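Local coordinates for protein monoacylglycerol lipase (Palaeococcus ferrophilus, PDB 6QE2) that hydrolyses monoacylglycerols to free fatty acid and glycerol, as a lipase probably built on the alpha/beta-hydrolase fold, at residues A6-P11 with V43-W48. Residues are numbered along the deposited sequence; the frame is centred on the assembly and turned at random.
Sequences AKFGTP and VYAFDW
The Phe8 ring meets Ala45 with its edge: CE1 lies 3.9 Å from Ala45 CB, and that methyl sits in the plane of the ring. On the other face of the sheet, the Tyr44 ring is approached obliquely by the aliphatic part of Lys7, whose CG comes within 3.6 Å of Tyr44 CD2, with CD also close to CD2 and CE2. Tyr44 has CG anti to its backbone N (chi1 -165°), which carries the ring across to the lysine chain and its OH on to Glu76 and Arg5, both hydrogen-bonded to it. Lys7 bends further along its chain, and NZ keeps a long, weak ion pair with the same Glu76. A leucine in place of Tyr44 has neither the ring nor the hydroxyl, so Glu76 and Arg5 would probably lose their common partner and the Lys7 chain is likely to be freer to turn.

The backbones run antiparallel, with segment axes 4.8 Å apart at closest. Ala6 and Ala45 form one hydrogen-bonded pair, Ala45 N giving to Ala6 O at 2.8 Å with a nearly straight N-H...O of 171°. Phe8 and Val43 form the other, and between them Lys7 CA adds a CA-H...O contact to Val43 O.

Strand 5-8 is the outermost strand at its end of the mixed sheet and runs antiparallel to strand 42-46, consistent with the place of strand beta2 in the alpha/beta-hydrolase fold. Helix 30-38 covers the Phe8 and Val43 face through Ile33, helix 63-77 packs Ile73 on Tyr44 from the opposite face, and strand 15-19 continues the sheet beyond 42-46.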
ATOM      1  N   ALA A   6       8.827 -13.059   4.855  1.00 26.26           N
ATOM      2  CA  ALA A   6       8.523 -13.742   6.092  1.00 26.08           C
ATOM      3  C   ALA A   6       7.076 -14.181   6.160  1.00 32.26           C
ATOM      4  O   ALA A   6       6.187 -13.447   5.767  1.00 27.98           O
ATOM      5  CB  ALA A   6       8.839 -12.845   7.269  1.00 34.98           C
ATOM      6  N   LYS A   7       6.856 -15.394   6.645  1.00 27.92           N
ATOM      7  CA  LYS A   7       5.497 -15.882   6.817  1.00 29.53           C
ATOM      8  C   LYS A   7       5.180 -15.936   8.304  1.00 32.50           C
ATOM      9  O   LYS A   7       5.984 -16.429   9.099  1.00 29.77           O
ATOM     10  CB  LYS A   7       5.310 -17.270   6.192  1.00 32.12           C
ATOM     11  CG  LYS A   7       5.543 -17.321   4.686  1.00 41.50           C
ATOM     12  CD  LYS A   7       5.029 -18.636   4.111  1.00 47.63           C
ATOM     13  CE  LYS A   7       6.000 -19.776   4.323  1.00 54.49           C
ATOM     14  NZ  LYS A   7       6.013 -20.692   3.148  1.00 51.00           N
ATOM     15  N   PHE A   8       3.993 -15.450   8.669  1.00 26.68           N
ATOM     16  CA  PHE A   8       3.562 -15.385  10.057  1.00 28.19           C
ATOM     17  C   PHE A   8       2.247 -16.135  10.212  1.00 32.50           C
ATOM     18  O   PHE A   8       1.345 -16.005   9.381  1.00 27.89           O
ATOM     19  CB  PHE A   8       3.376 -13.935  10.537  1.00 31.55           C
ATOM     20  CG  PHE A   8       4.622 -13.092  10.455  1.00 32.16           C
ATOM     21  CD1 PHE A   8       4.840 -12.262   9.368  1.00 33.04           C
ATOM     22  CD2 PHE A   8       5.563 -13.120  11.469  1.00 36.48           C
ATOM     23  CE1 PHE A   8       5.983 -11.481   9.292  1.00 34.78           C
ATOM     24  CE2 PHE A   8       6.705 -12.345  11.399  1.00 43.66           C
ATOM     25  CZ  PHE A   8       6.916 -11.524  10.309  1.00 36.69           C
ATOM     26  N   GLY A   9       2.140 -16.917  11.283  1.00 31.08           N
ATOM     27  CA  GLY A   9       0.883 -17.552  11.618  1.00 30.61           C
ATOM     28  C   GLY A   9       0.586 -18.784  10.780  1.00 36.82           C
ATOM     29  O   GLY A   9       1.410 -19.275  10.004  1.00 35.48           O
ATOM     30  N   THR A  10      -0.626 -19.302  10.976  1.00 34.00           N
ATOM     31  CA  THR A  10      -1.132 -20.492  10.312  1.00 41.78           C
ATOM     32  C   THR A  10      -2.318 -20.114   9.435  1.00 29.99           C
ATOM     33  O   THR A  10      -3.244 -19.447   9.918  1.00 33.27           O
ATOM     34  CB  THR A  10      -1.562 -21.554  11.344  1.00 38.36           C
ATOM     35  OG1 THR A  10      -0.466 -21.832  12.224  1.00 46.18           O
ATOM     36  CG2 THR A  10      -1.983 -22.836  10.649  1.00 43.88           C
ATOM     37  N   PRO A  11      -2.364 -20.561   8.179  1.00 27.81           N
ATOM     38  CA  PRO A  11      -3.385 -20.011   7.268  1.00 29.05           C
ATOM     39  C   PRO A  11      -4.681 -20.810   7.310  1.00 33.15           C
ATOM     40  O   PRO A  11      -5.192 -21.278   6.286  1.00 35.21           O
ATOM     41  CB  PRO A  11      -2.691 -20.066   5.899  1.00 28.95           C
ATOM     42  CG  PRO A  11      -1.842 -21.364   6.028  1.00 29.71           C
ATOM     43  CD  PRO A  11      -1.329 -21.312   7.453  1.00 29.16           C
ATOM     44  N   VAL A  43      -0.060 -14.564   7.309  1.00 21.57           N
ATOM     45  CA  VAL A  43       0.340 -13.309   6.679  1.00 21.27           C
ATOM     46  C   VAL A  43       1.688 -13.532   6.017  1.00 22.21           C
ATOM     47  O   VAL A  43       2.618 -14.042   6.651  1.00 26.49           O
ATOM     48  CB  VAL A  43       0.412 -12.145   7.684  1.00 28.03           C
ATOM     49  CG1 VAL A  43       0.887 -10.865   6.978  1.00 24.01           C
ATOM     50  CG2 VAL A  43      -0.947 -11.924   8.345  1.00 26.75           C
ATOM     51  N   TYR A  44       1.782 -13.172   4.739  1.00 20.07           N
ATOM     52  CA  TYR A  44       3.030 -13.233   3.989  1.00 20.58           C
ATOM     53  C   TYR A  44       3.517 -11.802   3.845  1.00 23.55           C
ATOM     54  O   TYR A  44       2.866 -10.984   3.185  1.00 24.25           O
ATOM     55  CB  TYR A  44       2.832 -13.900   2.628  1.00 20.29           C
ATOM     56  CG  TYR A  44       4.117 -14.327   1.942  1.00 21.48           C
ATOM     57  CD1 TYR A  44       5.076 -13.392   1.570  1.00 25.66           C
ATOM     58  CD2 TYR A  44       4.367 -15.660   1.668  1.00 24.19           C
ATOM     59  CE1 TYR A  44       6.248 -13.777   0.947  1.00 24.39           C
ATOM     60  CE2 TYR A  44       5.537 -16.054   1.043  1.00 28.56           C
ATOM     61  CZ  TYR A  44       6.470 -15.104   0.682  1.00 25.56           C
ATOM     62  OH  TYR A  44       7.634 -15.481   0.055  1.00 27.18           O
ATOM     63  N   ALA A  45       4.643 -11.497   4.477  1.00 24.19           N
ATOM     64  CA  ALA A  45       5.210 -10.159   4.440  1.00 28.22           C
ATOM     65  C   ALA A  45       6.488 -10.164   3.618  1.00 27.19           C
ATOM     66  O   ALA A  45       7.209 -11.163   3.559  1.00 24.88           O
ATOM     67  CB  ALA A  45       5.504  -9.647   5.854  1.00 27.71           C
ATOM     68  N   PHE A  46       6.766  -9.032   2.982  1.00 24.09           N
ATOM     69  CA  PHE A  46       8.038  -8.860   2.300  1.00 21.92           C
ATOM     70  C   PHE A  46       8.384  -7.383   2.346  1.00 20.97           C
ATOM     71  O   PHE A  46       7.514  -6.530   2.514  1.00 23.26           O
ATOM     72  CB  PHE A  46       7.998  -9.355   0.843  1.00 21.81           C
ATOM     73  CG  PHE A  46       7.137  -8.505  -0.070  1.00 25.38           C
ATOM     74  CD1 PHE A  46       5.770  -8.723  -0.170  1.00 26.39           C
ATOM     75  CD2 PHE A  46       7.698  -7.475  -0.812  1.00 25.42           C
ATOM     76  CE1 PHE A  46       4.982  -7.937  -1.002  1.00 24.76           C
ATOM     77  CE2 PHE A  46       6.913  -6.679  -1.640  1.00 25.73           C
ATOM     78  CZ  PHE A  46       5.553  -6.913  -1.732  1.00 25.24           C
ATOM     79  N   ASP A  47       9.668  -7.088   2.198  1.00 25.69           N
ATOM     80  CA  ASP A  47      10.123  -5.717   2.033  1.00 27.02           C
ATOM     81  C   ASP A  47      10.454  -5.493   0.566  1.00 24.61           C
ATOM     82  O   ASP A  47      11.137  -6.314  -0.054  1.00 24.85           O
ATOM     83  CB  ASP A  47      11.331  -5.425   2.929  1.00 26.51           C
ATOM     84  CG  ASP A  47      10.952  -5.308   4.401  1.00 26.97           C
ATOM     85  OD1 ASP A  47       9.743  -5.361   4.713  1.00 26.53           O
ATOM     86  OD2 ASP A  47      11.854  -5.154   5.252  1.00 29.80           O
ATOM     87  N   TRP A  48       9.912  -4.413  -0.003  1.00 22.27           N
ATOM     88  CA  TRP A  48      10.180  -4.068  -1.392  1.00 22.18           C
ATOM     89  C   TRP A  48      11.676  -3.973  -1.654  1.00 20.89           C
ATOM     90  O   TRP A  48      12.450  -3.666  -0.738  1.00 24.85           O
ATOM     91  CB  TRP A  48       9.574  -2.715  -1.750  1.00 19.20           C
ATOM     92  CG  TRP A  48       8.087  -2.601  -1.882  1.00 20.41           C
ATOM     93  CD1 TRP A  48       7.136  -2.967  -0.968  1.00 24.51           C
ATOM     94  CD2 TRP A  48       7.384  -1.972  -2.960  1.00 20.58           C
ATOM     95  NE1 TRP A  48       5.885  -2.635  -1.432  1.00 23.92           N
ATOM     96  CE2 TRP A  48       6.009  -2.018  -2.651  1.00 25.47           C
ATOM     97  CE3 TRP A  48       7.785  -1.378  -4.163  1.00 23.41           C
ATOM     98  CZ2 TRP A  48       5.032  -1.502  -3.504  1.00 23.18           C
ATOM     99  CZ3 TRP A  48       6.814  -0.859  -5.006  1.00 22.58           C
ATOM    100  CH2 TRP A  48       5.452  -0.929  -4.675  1.00 26.77           C
TER